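Local coordinates for protein 4-alpha-glucanotransferase (Corynebacterium glutamicum, PDB 5B68) that belongs to the amylomaltase (disproportionating enzyme) family, whose main domain is built on a TIM-barrel fold and is joined to an N-terminal beta-sandwich domain, at residues Q596-I601 with D622-L627; Q295-I300 with Y356-W361; D170-S175 with G378-I383. All coordinates share one frame; numbering follows the deposited sequence.

Contact 1 (Q596-I601 with D622-L627); sequences QWQAEI and DQRGEL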
loop_
_atom_site.group_PDB
_atom_site.type_symbol
_atom_site.label_atom_id
_atom_site.label_comp_id
_atom_site.label_asym_id
_atom_site.label_seq_id
_atom_site.Cartn_x
_atom_site.Cartn_y
_atom_site.Cartn_z
ATOM N N GLN A 596 12.996 26.308 -16.870
ATOM C CA GLN A 596 12.647 26.011 -18.242
ATOM C C GLN A 596 11.516 24.996 -18.391
ATOM O O GLN A 596 10.623 25.123 -19.232
ATOM C CB GLN A 596 13.898 25.505 -19.025
ATOM C CG GLN A 596 13.723 25.000 -20.464
ATOM C CD GLN A 596 13.211 26.013 -21.467
ATOM O OE1 GLN A 596 12.501 25.680 -22.417
ATOM N NE2 GLN A 596 13.598 27.229 -21.290
ATOM N N TRP A 597 11.614 23.925 -17.619
ATOM C CA TRP A 597 10.565 22.884 -17.615
ATOM C C TRP A 597 9.217 23.482 -17.132
ATOM O O TRP A 597 8.183 23.265 -17.777
ATOM C CB TRP A 597 11.022 21.766 -16.652
ATOM C CG TRP A 597 10.040 20.606 -16.469
ATOM C CD1 TRP A 597 9.526 20.156 -15.296
ATOM C CD2 TRP A 597 9.502 19.787 -17.490
ATOM N NE1 TRP A 597 8.681 19.109 -15.527
ATOM C CE2 TRP A 597 8.642 18.857 -16.862
ATOM C CE3 TRP A 597 9.665 19.737 -18.884
ATOM C CZ2 TRP A 597 7.944 17.899 -17.569
ATOM C CZ3 TRP A 597 8.988 18.758 -19.600
ATOM C CH2 TRP A 597 8.133 17.823 -18.901
ATOM N N GLN A 598 9.257 24.209 -16.016
ATOM C CA GLN A 598 8.070 24.962 -15.496
ATOM C C GLN A 598 7.456 25.857 -16.591
ATOM O O GLN A 598 6.239 25.848 -16.839
ATOM C CB GLN A 598 8.406 25.750 -14.260
ATOM C CG GLN A 598 8.633 24.869 -13.036
ATOM C CD GLN A 598 8.594 25.577 -11.720
ATOM O OE1 GLN A 598 7.878 26.567 -11.510
ATOM N NE2 GLN A 598 9.365 25.060 -10.772
ATOM N N ALA A 599 8.305 26.541 -17.335
ATOM C CA ALA A 599 7.811 27.463 -18.355
ATOM C C ALA A 599 7.092 26.744 -19.388
ATOM O O ALA A 599 6.005 27.135 -19.810
ATOM C CB ALA A 599 8.987 28.283 -18.968
ATOM N N GLU A 600 7.675 25.635 -19.830
ATOM C CA GLU A 600 7.071 24.810 -20.832
ATOM C C GLU A 600 5.696 24.281 -20.392
ATOM O O GLU A 600 4.752 24.168 -21.228
ATOM C CB GLU A 600 8.013 23.637 -21.208
ATOM C CG GLU A 600 9.143 24.053 -22.158
ATOM C CD GLU A 600 10.135 22.931 -22.447
ATOM O OE1 GLU A 600 9.677 21.891 -22.933
ATOM O OE2 GLU A 600 11.351 23.140 -22.235
ATOM N N ILE A 601 5.596 23.923 -19.103
ATOM C CA ILE A 601 4.309 23.426 -18.560
ATOM C C ILE A 601 3.263 24.551 -18.528
ATOM O O ILE A 601 2.092 24.331 -18.918
ATOM C CB ILE A 601 4.493 22.885 -17.120
ATOM C CG1 ILE A 601 5.267 21.544 -17.163
ATOM C CG2 ILE A 601 3.138 22.671 -16.433
ATOM C CD1 ILE A 601 5.615 21.009 -15.786
ATOM N N ASP A 622 9.896 35.155 -10.725
ATOM C CA ASP A 622 8.939 35.948 -9.974
ATOM C C ASP A 622 8.089 36.877 -10.879
ATOM O O ASP A 622 7.334 37.686 -10.367
ATOM C CB ASP A 622 9.645 36.672 -8.795
ATOM C CG ASP A 622 10.524 37.846 -9.244
ATOM O OD1 ASP A 622 10.814 37.950 -10.468
ATOM O OD2 ASP A 622 10.919 38.654 -8.361
ATOM N N GLN A 623 8.180 36.674 -12.186
ATOM C CA GLN A 623 7.389 37.386 -13.177
ATOM C C GLN A 623 6.270 36.582 -13.861
ATOM O O GLN A 623 5.818 36.977 -14.911
ATOM C CB GLN A 623 8.312 37.953 -14.252
ATOM C CG GLN A 623 9.270 39.016 -13.759
ATOM C CD GLN A 623 10.340 39.371 -14.778
ATOM O OE1 GLN A 623 10.348 38.872 -15.899
ATOM N NE2 GLN A 623 11.251 40.252 -14.385
ATOM N N ARG A 624 5.871 35.442 -13.308
ATOM C CA ARG A 624 4.947 34.499 -14.003
ATOM C C ARG A 624 3.493 34.600 -13.489
ATOM O O ARG A 624 2.592 33.983 -14.057
ATOM C CB ARG A 624 5.471 33.046 -13.856
ATOM C CG ARG A 624 6.861 32.847 -14.482
ATOM C CD ARG A 624 7.564 31.523 -14.164
ATOM N NE ARG A 624 7.531 31.248 -12.734
ATOM C CZ ARG A 624 7.645 30.021 -12.192
ATOM N NH1 ARG A 624 7.826 28.959 -12.937
ATOM N NH2 ARG A 624 7.601 29.889 -10.901
ATOM N N GLY A 625 3.278 35.421 -12.464
ATOM C CA GLY A 625 1.966 35.618 -11.858
ATOM C C GLY A 625 2.093 35.415 -10.379
ATOM O O GLY A 625 3.105 34.890 -9.907
ATOM N N GLU A 626 1.044 35.765 -9.658
ATOM C CA GLU A 626 0.966 35.557 -8.231
ATOM C C GLU A 626 0.825 34.070 -7.925
ATOM O O GLU A 626 0.330 33.330 -8.734
ATOM C CB GLU A 626 -0.265 36.254 -7.688
ATOM C CG GLU A 626 -0.316 37.731 -7.951
ATOM C CD GLU A 626 0.144 38.497 -6.752
ATOM O OE1 GLU A 626 1.358 38.468 -6.481
ATOM O OE2 GLU A 626 -0.704 39.100 -6.072
ATOM N N LEU A 627 1.190 33.663 -6.722
ATOM C CA LEU A 627 1.152 32.260 -6.381
ATOM C C LEU A 627 -0.248 31.720 -6.581
ATOM O O LEU A 627 -0.419 30.699 -7.202
ATOM C CB LEU A 627 1.502 32.110 -4.902
ATOM C CG LEU A 627 1.915 30.771 -4.291
ATOM C CD1 LEU A 627 1.146 30.415 -3.040
ATOM C CD2 LEU A 627 1.922 29.630 -5.280
#

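Contact 2 (Q295-I300 with Y356-W361); sequences QVLRAI and YMWLQW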
loop_
_atom_site.group_PDB
_atom_site.type_symbol
_atom_site.label_atom_id
_atom_site.label_comp_id
_atom_site.label_asym_id
_atom_site.label_seq_id
_atom_site.Cartn_x
_atom_site.Cartn_y
_atom_site.Cartn_z
ATOM N N GLN A 295 -1.575 5.112 27.773
ATOM C CA GLN A 295 -1.879 5.186 29.183
ATOM C C GLN A 295 -3.362 5.402 29.454
ATOM O O GLN A 295 -3.950 4.768 30.320
ATOM C CB GLN A 295 -1.060 6.282 29.840
ATOM C CG GLN A 295 -1.396 6.439 31.305
ATOM C CD GLN A 295 -0.454 7.412 31.964
ATOM O OE1 GLN A 295 0.154 7.099 32.991
ATOM N NE2 GLN A 295 -0.277 8.584 31.341
ATOM N N VAL A 296 -3.997 6.302 28.709
ATOM C CA VAL A 296 -5.402 6.484 28.860
ATOM C C VAL A 296 -6.187 5.252 28.406
ATOM O O VAL A 296 -7.194 4.878 29.043
ATOM C CB VAL A 296 -5.893 7.713 28.014
ATOM C CG1 VAL A 296 -7.397 7.827 28.042
ATOM C CG2 VAL A 296 -5.171 8.968 28.515
ATOM N N LEU A 297 -5.732 4.639 27.275
ATOM C CA LEU A 297 -6.479 3.487 26.714
ATOM C C LEU A 297 -6.461 2.335 27.747
ATOM O O LEU A 297 -7.481 1.704 27.951
ATOM C CB LEU A 297 -5.875 3.047 25.411
ATOM C CG LEU A 297 -6.274 4.028 24.306
ATOM C CD1 LEU A 297 -5.243 3.975 23.184
ATOM C CD2 LEU A 297 -7.695 3.669 23.819
ATOM N N ARG A 298 -5.345 2.215 28.459
ATOM C CA ARG A 298 -5.202 1.203 29.524
ATOM C C ARG A 298 -6.227 1.451 30.610
ATOM O O ARG A 298 -6.870 0.501 31.071
ATOM C CB ARG A 298 -3.759 1.117 30.057
ATOM C CG ARG A 298 -2.830 0.384 29.120
ATOM C CD ARG A 298 -1.495 0.120 29.763
ATOM N NE ARG A 298 -0.732 1.344 29.923
ATOM C CZ ARG A 298 0.186 1.824 29.073
ATOM N NH1 ARG A 298 0.480 1.209 27.930
ATOM N NH2 ARG A 298 0.820 2.946 29.391
ATOM N N ALA A 299 -6.464 2.706 30.975
ATOM C CA ALA A 299 -7.568 3.009 31.898
ATOM C C ALA A 299 -8.962 2.753 31.346
ATOM O O ALA A 299 -9.839 2.232 32.029
ATOM C CB ALA A 299 -7.427 4.433 32.437
ATOM N N ILE A 300 -9.226 3.102 30.085
ATOM C CA ILE A 300 -10.599 2.906 29.617
ATOM C C ILE A 300 -10.883 1.412 29.444
ATOM O O ILE A 300 -12.052 0.988 29.455
ATOM C CB ILE A 300 -10.794 3.612 28.252
ATOM C CG1 ILE A 300 -10.626 5.142 28.401
ATOM C CG2 ILE A 300 -12.150 3.283 27.635
ATOM C CD1 ILE A 300 -10.288 5.870 27.117
ATOM N N TYR A 356 -4.712 -5.517 23.167
ATOM C CA TYR A 356 -4.317 -5.161 21.774
ATOM C C TYR A 356 -5.384 -5.526 20.774
ATOM O O TYR A 356 -5.571 -4.820 19.739
ATOM C CB TYR A 356 -2.930 -5.681 21.445
ATOM C CG TYR A 356 -1.859 -4.995 22.220
ATOM C CD1 TYR A 356 -1.497 -3.691 21.900
ATOM C CD2 TYR A 356 -1.207 -5.624 23.329
ATOM C CE1 TYR A 356 -0.529 -3.012 22.604
ATOM C CE2 TYR A 356 -0.219 -4.958 24.031
ATOM C CZ TYR A 356 0.121 -3.633 23.658
ATOM O OH TYR A 356 1.119 -2.926 24.305
ATOM N N MET A 357 -6.168 -6.552 21.059
ATOM C CA MET A 357 -7.352 -6.868 20.233
ATOM C C MET A 357 -8.370 -5.751 20.289
ATOM O O MET A 357 -8.943 -5.269 19.250
ATOM C CB MET A 357 -7.954 -8.218 20.631
ATOM C CG MET A 357 -6.990 -9.373 20.368
ATOM S SD MET A 357 -7.639 -10.935 21.113
ATOM C CE MET A 357 -8.898 -11.274 19.935
ATOM N N TRP A 358 -8.564 -5.236 21.500
ATOM C CA TRP A 358 -9.548 -4.223 21.738
ATOM C C TRP A 358 -9.154 -2.934 21.029
ATOM O O TRP A 358 -10.040 -2.278 20.456
ATOM C CB TRP A 358 -9.692 -4.050 23.264
ATOM C CG TRP A 358 -10.563 -2.955 23.754
ATOM C CD1 TRP A 358 -11.871 -2.949 23.792
ATOM C CD2 TRP A 358 -10.114 -1.728 24.327
ATOM N NE1 TRP A 358 -12.330 -1.774 24.381
ATOM C CE2 TRP A 358 -11.238 -1.016 24.713
ATOM C CE3 TRP A 358 -8.851 -1.185 24.574
ATOM C CZ2 TRP A 358 -11.170 0.263 25.304
ATOM C CZ3 TRP A 358 -8.776 0.092 25.205
ATOM C CH2 TRP A 358 -9.948 0.792 25.539
ATOM N N LEU A 359 -7.861 -2.570 21.064
ATOM C CA LEU A 359 -7.394 -1.392 20.269
ATOM C C LEU A 359 -7.754 -1.499 18.782
ATOM O O LEU A 359 -8.165 -0.522 18.192
ATOM C CB LEU A 359 -5.896 -1.224 20.335
ATOM C CG LEU A 359 -5.364 -0.854 21.726
ATOM C CD1 LEU A 359 -3.868 -0.593 21.716
ATOM C CD2 LEU A 359 -6.121 0.325 22.307
ATOM N N GLN A 360 -7.615 -2.699 18.187
ATOM C CA GLN A 360 -8.065 -2.879 16.798
ATOM C C GLN A 360 -9.535 -2.678 16.620
ATOM O O GLN A 360 -9.947 -2.139 15.590
ATOM C CB GLN A 360 -7.569 -4.232 16.254
ATOM C CG GLN A 360 -6.078 -4.315 16.176
ATOM C CD GLN A 360 -5.540 -3.250 15.281
ATOM O OE1 GLN A 360 -5.966 -3.129 14.114
ATOM N NE2 GLN A 360 -4.592 -2.486 15.774
ATOM N N TRP A 361 -10.365 -3.108 17.573
ATOM C CA TRP A 361 -11.814 -2.930 17.494
ATOM C C TRP A 361 -12.154 -1.400 17.518
ATOM O O TRP A 361 -12.993 -0.914 16.719
ATOM C CB TRP A 361 -12.532 -3.687 18.668
ATOM C CG TRP A 361 -13.955 -3.430 18.763
ATOM C CD1 TRP A 361 -14.937 -3.683 17.827
ATOM C CD2 TRP A 361 -14.640 -2.883 19.897
ATOM N NE1 TRP A 361 -16.155 -3.319 18.288
ATOM C CE2 TRP A 361 -16.012 -2.875 19.585
ATOM C CE3 TRP A 361 -14.212 -2.420 21.155
ATOM C CZ2 TRP A 361 -16.975 -2.364 20.471
ATOM C CZ3 TRP A 361 -15.177 -1.992 22.051
ATOM C CH2 TRP A 361 -16.520 -1.913 21.682
#

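Contact 3 (D170-S175 with G378-I383); sequences DKYLDS and GMSIGI. With SO4 (sulfate ion), chain H.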
loop_
_atom_site.group_PDB
_atom_site.type_symbol
_atom_site.label_atom_id
_atom_site.label_comp_id
_atom_site.label_asym_id
_atom_site.label_seq_id
_atom_site.Cartn_x
_atom_site.Cartn_y
_atom_site.Cartn_z
ATOM N N ASP A 170 -15.506 2.146 -15.155
ATOM C CA ASP A 170 -16.421 2.809 -16.104
ATOM C C ASP A 170 -17.264 3.921 -15.470
ATOM O O ASP A 170 -17.627 4.909 -16.164
ATOM C CB ASP A 170 -17.371 1.827 -16.812
ATOM C CG ASP A 170 -16.673 0.895 -17.806
ATOM O OD1 ASP A 170 -15.464 1.017 -18.112
ATOM O OD2 ASP A 170 -17.379 -0.044 -18.229
ATOM N N LYS A 171 -17.574 3.775 -14.181
ATOM C CA LYS A 171 -18.308 4.809 -13.486
ATOM C C LYS A 171 -17.617 6.136 -13.558
ATOM O O LYS A 171 -18.238 7.138 -13.984
ATOM C CB LYS A 171 -18.619 4.427 -12.042
ATOM C CG LYS A 171 -19.328 5.539 -11.271
ATOM C CD LYS A 171 -19.671 5.073 -9.873
ATOM C CE LYS A 171 -20.228 6.171 -9.027
ATOM N NZ LYS A 171 -21.657 6.309 -9.326
ATOM N N TYR A 172 -16.387 6.177 -13.099
ATOM C CA TYR A 172 -15.604 7.384 -13.133
ATOM C C TYR A 172 -15.054 7.834 -14.487
ATOM O O TYR A 172 -14.839 9.006 -14.680
ATOM C CB TYR A 172 -14.631 7.448 -11.965
ATOM C CG TYR A 172 -15.400 7.343 -10.679
ATOM C CD1 TYR A 172 -16.286 8.336 -10.302
ATOM C CD2 TYR A 172 -15.302 6.224 -9.881
ATOM C CE1 TYR A 172 -17.022 8.236 -9.147
ATOM C CE2 TYR A 172 -16.036 6.112 -8.726
ATOM C CZ TYR A 172 -16.898 7.119 -8.358
ATOM O OH TYR A 172 -17.621 7.001 -7.210
ATOM N N LEU A 173 -14.867 6.906 -15.415
ATOM C CA LEU A 173 -14.500 7.281 -16.768
ATOM C C LEU A 173 -15.622 8.105 -17.360
ATOM O O LEU A 173 -15.397 9.080 -18.045
ATOM C CB LEU A 173 -14.298 6.047 -17.633
ATOM C CG LEU A 173 -12.959 5.336 -17.519
ATOM C CD1 LEU A 173 -12.999 4.032 -18.288
ATOM C CD2 LEU A 173 -11.838 6.206 -18.033
ATOM N N ASP A 174 -16.833 7.644 -17.124
ATOM C CA ASP A 174 -18.056 8.324 -17.533
ATOM C C ASP A 174 -18.387 9.604 -16.770
ATOM O O ASP A 174 -18.962 10.521 -17.322
ATOM C CB ASP A 174 -19.229 7.357 -17.593
ATOM C CG ASP A 174 -19.047 6.286 -18.670
ATOM O OD1 ASP A 174 -18.187 6.444 -19.545
ATOM O OD2 ASP A 174 -19.763 5.280 -18.639
ATOM N N SER A 175 -18.075 9.611 -15.483
ATOM C CA SER A 175 -18.415 10.704 -14.593
ATOM C C SER A 175 -17.187 11.132 -13.778
ATOM O O SER A 175 -17.070 10.816 -12.618
ATOM C CB SER A 175 -19.586 10.302 -13.691
ATOM O OG SER A 175 -19.979 11.345 -12.845
ATOM N N GLY A 378 -21.710 13.603 1.307
ATOM C CA GLY A 378 -21.888 13.581 -0.142
ATOM C C GLY A 378 -20.807 12.926 -0.969
ATOM O O GLY A 378 -20.902 12.878 -2.206
ATOM N N MET A 379 -19.740 12.438 -0.350
ATOM C CA MET A 379 -18.698 11.807 -1.144
ATOM C C MET A 379 -19.177 10.502 -1.784
ATOM O O MET A 379 -19.699 9.640 -1.115
ATOM C CB MET A 379 -17.472 11.518 -0.287
ATOM C CG MET A 379 -16.735 12.738 0.207
ATOM S SD MET A 379 -15.059 12.356 0.718
ATOM C CE MET A 379 -14.288 13.962 0.597
ATOM N N SER A 380 -18.967 10.382 -3.086
ATOM C CA SER A 380 -19.230 9.163 -3.834
ATOM C C SER A 380 -18.302 7.996 -3.483
ATOM O O SER A 380 -18.694 6.843 -3.533
ATOM C CB SER A 380 -19.276 9.425 -5.336
ATOM O OG SER A 380 -18.000 9.568 -5.877
ATOM N N ILE A 381 -17.051 8.328 -3.212
ATOM C CA ILE A 381 -16.054 7.348 -2.831
ATOM C C ILE A 381 -15.785 7.326 -1.332
ATOM O O ILE A 381 -15.898 6.305 -0.717
ATOM C CB ILE A 381 -14.743 7.625 -3.586
ATOM C CG1 ILE A 381 -14.962 7.396 -5.068
ATOM C CG2 ILE A 381 -13.605 6.769 -3.089
ATOM C CD1 ILE A 381 -13.978 8.123 -5.937
ATOM N N GLY A 382 -15.514 8.479 -0.748
ATOM C CA GLY A 382 -15.137 8.511 0.650
ATOM C C GLY A 382 -13.643 8.462 0.892
ATOM O O GLY A 382 -12.876 8.997 0.143
ATOM N N ILE A 383 -13.250 7.871 2.002
ATOM C CA ILE A 383 -11.850 7.710 2.285
ATOM C C ILE A 383 -11.247 6.783 1.247
ATOM O O ILE A 383 -11.804 5.748 0.954
ATOM C CB ILE A 383 -11.628 7.101 3.677
ATOM C CG1 ILE A 383 -12.379 7.907 4.740
ATOM C CG2 ILE A 383 -10.145 7.021 3.981
ATOM C CD1 ILE A 383 -12.175 9.387 4.630
HETATM S S SO4 H . -22.885 9.386 -7.187
HETATM O O1 SO4 H . -24.132 9.207 -7.970
HETATM O O2 SO4 H . -22.913 8.664 -5.877
HETATM O O3 SO4 H . -21.779 8.867 -8.014
HETATM O O4 SO4 H . -22.712 10.834 -6.918
HETATM O O HOH W 1 -17.675 4.798 -5.813
#

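Contact 1 (Q596-I601 with D622-L627)
The side chains of Gln598 and Arg624 meet in an amide-guanidinium pairing between helix 587-607 and the loop that leads into helix 627-639, in the region of the chain that carries the TIM-barrel fold. Each segment contributes one residue, both are buried, and the surface hidden between them is small, 98 Å².

Hydrogen bonding carries the contact. Arg624 NH1 donates to Gln598 OE1 over 2.8 Å, nearly straight at 170° about the hydrogen. A second, weak bond runs from Arg624 NH2 to the same Gln598 OE1 at 3.4 Å, so one oxygen faces both terminal nitrogens unequally. The oxygen lies in the guanidinium plane, and the two flat groups are 37° apart.

Van der Waals contact is slight: NH1 of Arg624 also comes to 3.5 Å from CB of Gln598, which sits at the guanidinium edge. The Gln598 chain, extended beyond CG, carries OE1 out to the guanidinium and crosses the arginine at about a right angle.

Partners further out fix both groups. Gln598 NE2 donates to Asp594 OD1 and to the carbonyl oxygen of Tyr568, which settles which end of the amide faces the arginine. On the arginine, NE bonds to Arg621 O, and NH2 reaches Leu569 O weakly. The named acceptors of the guanidinium (Gln598 OE1, Arg621 O and, weakly, Leu569 O) are all neutral oxygens. At the first of them, Arg624 NH1 approaches from above the amide, 41° out of the carbonyl plane and off any lone pair of OE1.

Contact 2 (Q295-I300 with Y356-W361)
The indole of Trp358 on helix 349-376 reaches across to Leu297 and Ile300 on helix 286-301. The short axes of the two segments pass 11.2 Å apart at 99°, close to perpendicular, and this separation is bridged by a few large side chains.

Leu297 can be followed outward. Its CB lies 4.1 Å from CZ3 of Trp358 and about as far from CD2 of Leu359, placing the start of the chain between both partners. Beyond CG the two methyls part: CD1 goes to Leu359, 3.9 Å from its CD2, and CD2 sits 4.0 Å from Trp358 CZ3 while also touching Leu359 CD2. The backbone joins in as well, Leu297 O standing 3.4 Å from Trp358 CZ3, obliquely placed to the ring.

One turn on, Ile300 meets the benzo end of the indole edge-on: its CG2 lies near the ring plane, 3.9 Å from Trp358 CH2. With CG anti to the backbone N (chi1 174°), the indole projects toward helix 286-301. Phe313 adds an edge-to-face contact with the same indole, and Ile253 touches both Leu297 and Ile300.

All four touching residues are buried, and no hydrogen bond links the segments; even Leu297 O lies against the indole without one. Cohesion here probably rests mainly on dispersion and the exclusion of water.

Contact 3 (D170-S175 with G378-I383)
Tyr172, on the short helix 167-174, reaches Ser380 and Ile381 in the turn before strand 382-387, one of the eight parallel strands of the TIM barrel. The helix itself leads into another barrel strand, 177-182, so the contact joins the approaches to two strands of the same barrel.

The polar part centres on the phenol oxygen. Tyr172 OH and Ser380 OG are hydrogen-bonded at 2.9 Å, either hydroxyl being a possible donor. Ser380 OG stands between its backbone N and carbonyl carbon (chi1 77°), a rotation that presents it to the phenol. A water in the plane of the ring, at its edge, lies 2.6 Å from Tyr172 OH and donates to the carbonyl oxygen of Ser380, a second, bridged link to the same residue.

The apolar part belongs to Ile381. Its CD1 lies over one face of the Tyr172 ring, 4.3 Å from the centroid and 26° off the normal, a CH-pi contact, while Ile381 CG1 comes to 3.4 Å from Tyr172 OH. The two side chains run alongside one another, pointing opposite ways. Lys171 CG lies 4.0 Å above the centre of the opposite face, sandwiching the ring.

Charge enters beside this pair. Lys171 NZ donates to O3 of a sulfate ion at 2.9 Å; Arg177 NH2 also binds the ion, which probably came from the crystallisation liquor.

Tyr172 thus serves two chemistries at once: its hydroxyl meets a serine and a water while its ring accepts an aliphatic methyl, which probably offsets part of the cost of burying the hydroxyl.

Overall arrangement
The touching side chains are buried in contacts 1 and 2; contact 3 is mixed, Ser380 being partly exposed next to a bound sulfate. The centres of contacts 3, 2 and 1 lie about 21, 26 and 34 Å from the centre of the chain. Helix 349-376 of contact 2 is followed by strand 382-387 of contact 3, and contact 2 is nested within the chain loop that contact 3 closes. Contact 1 follows both in sequence. The chemistry differs: an amide-guanidinium pairing between helix and loop in contact 1, a largely apolar helix crossing without hydrogen bonds in contact 2, and hydroxyl, water and CH-pi contacts at the approaches to two barrel strands in contact 3.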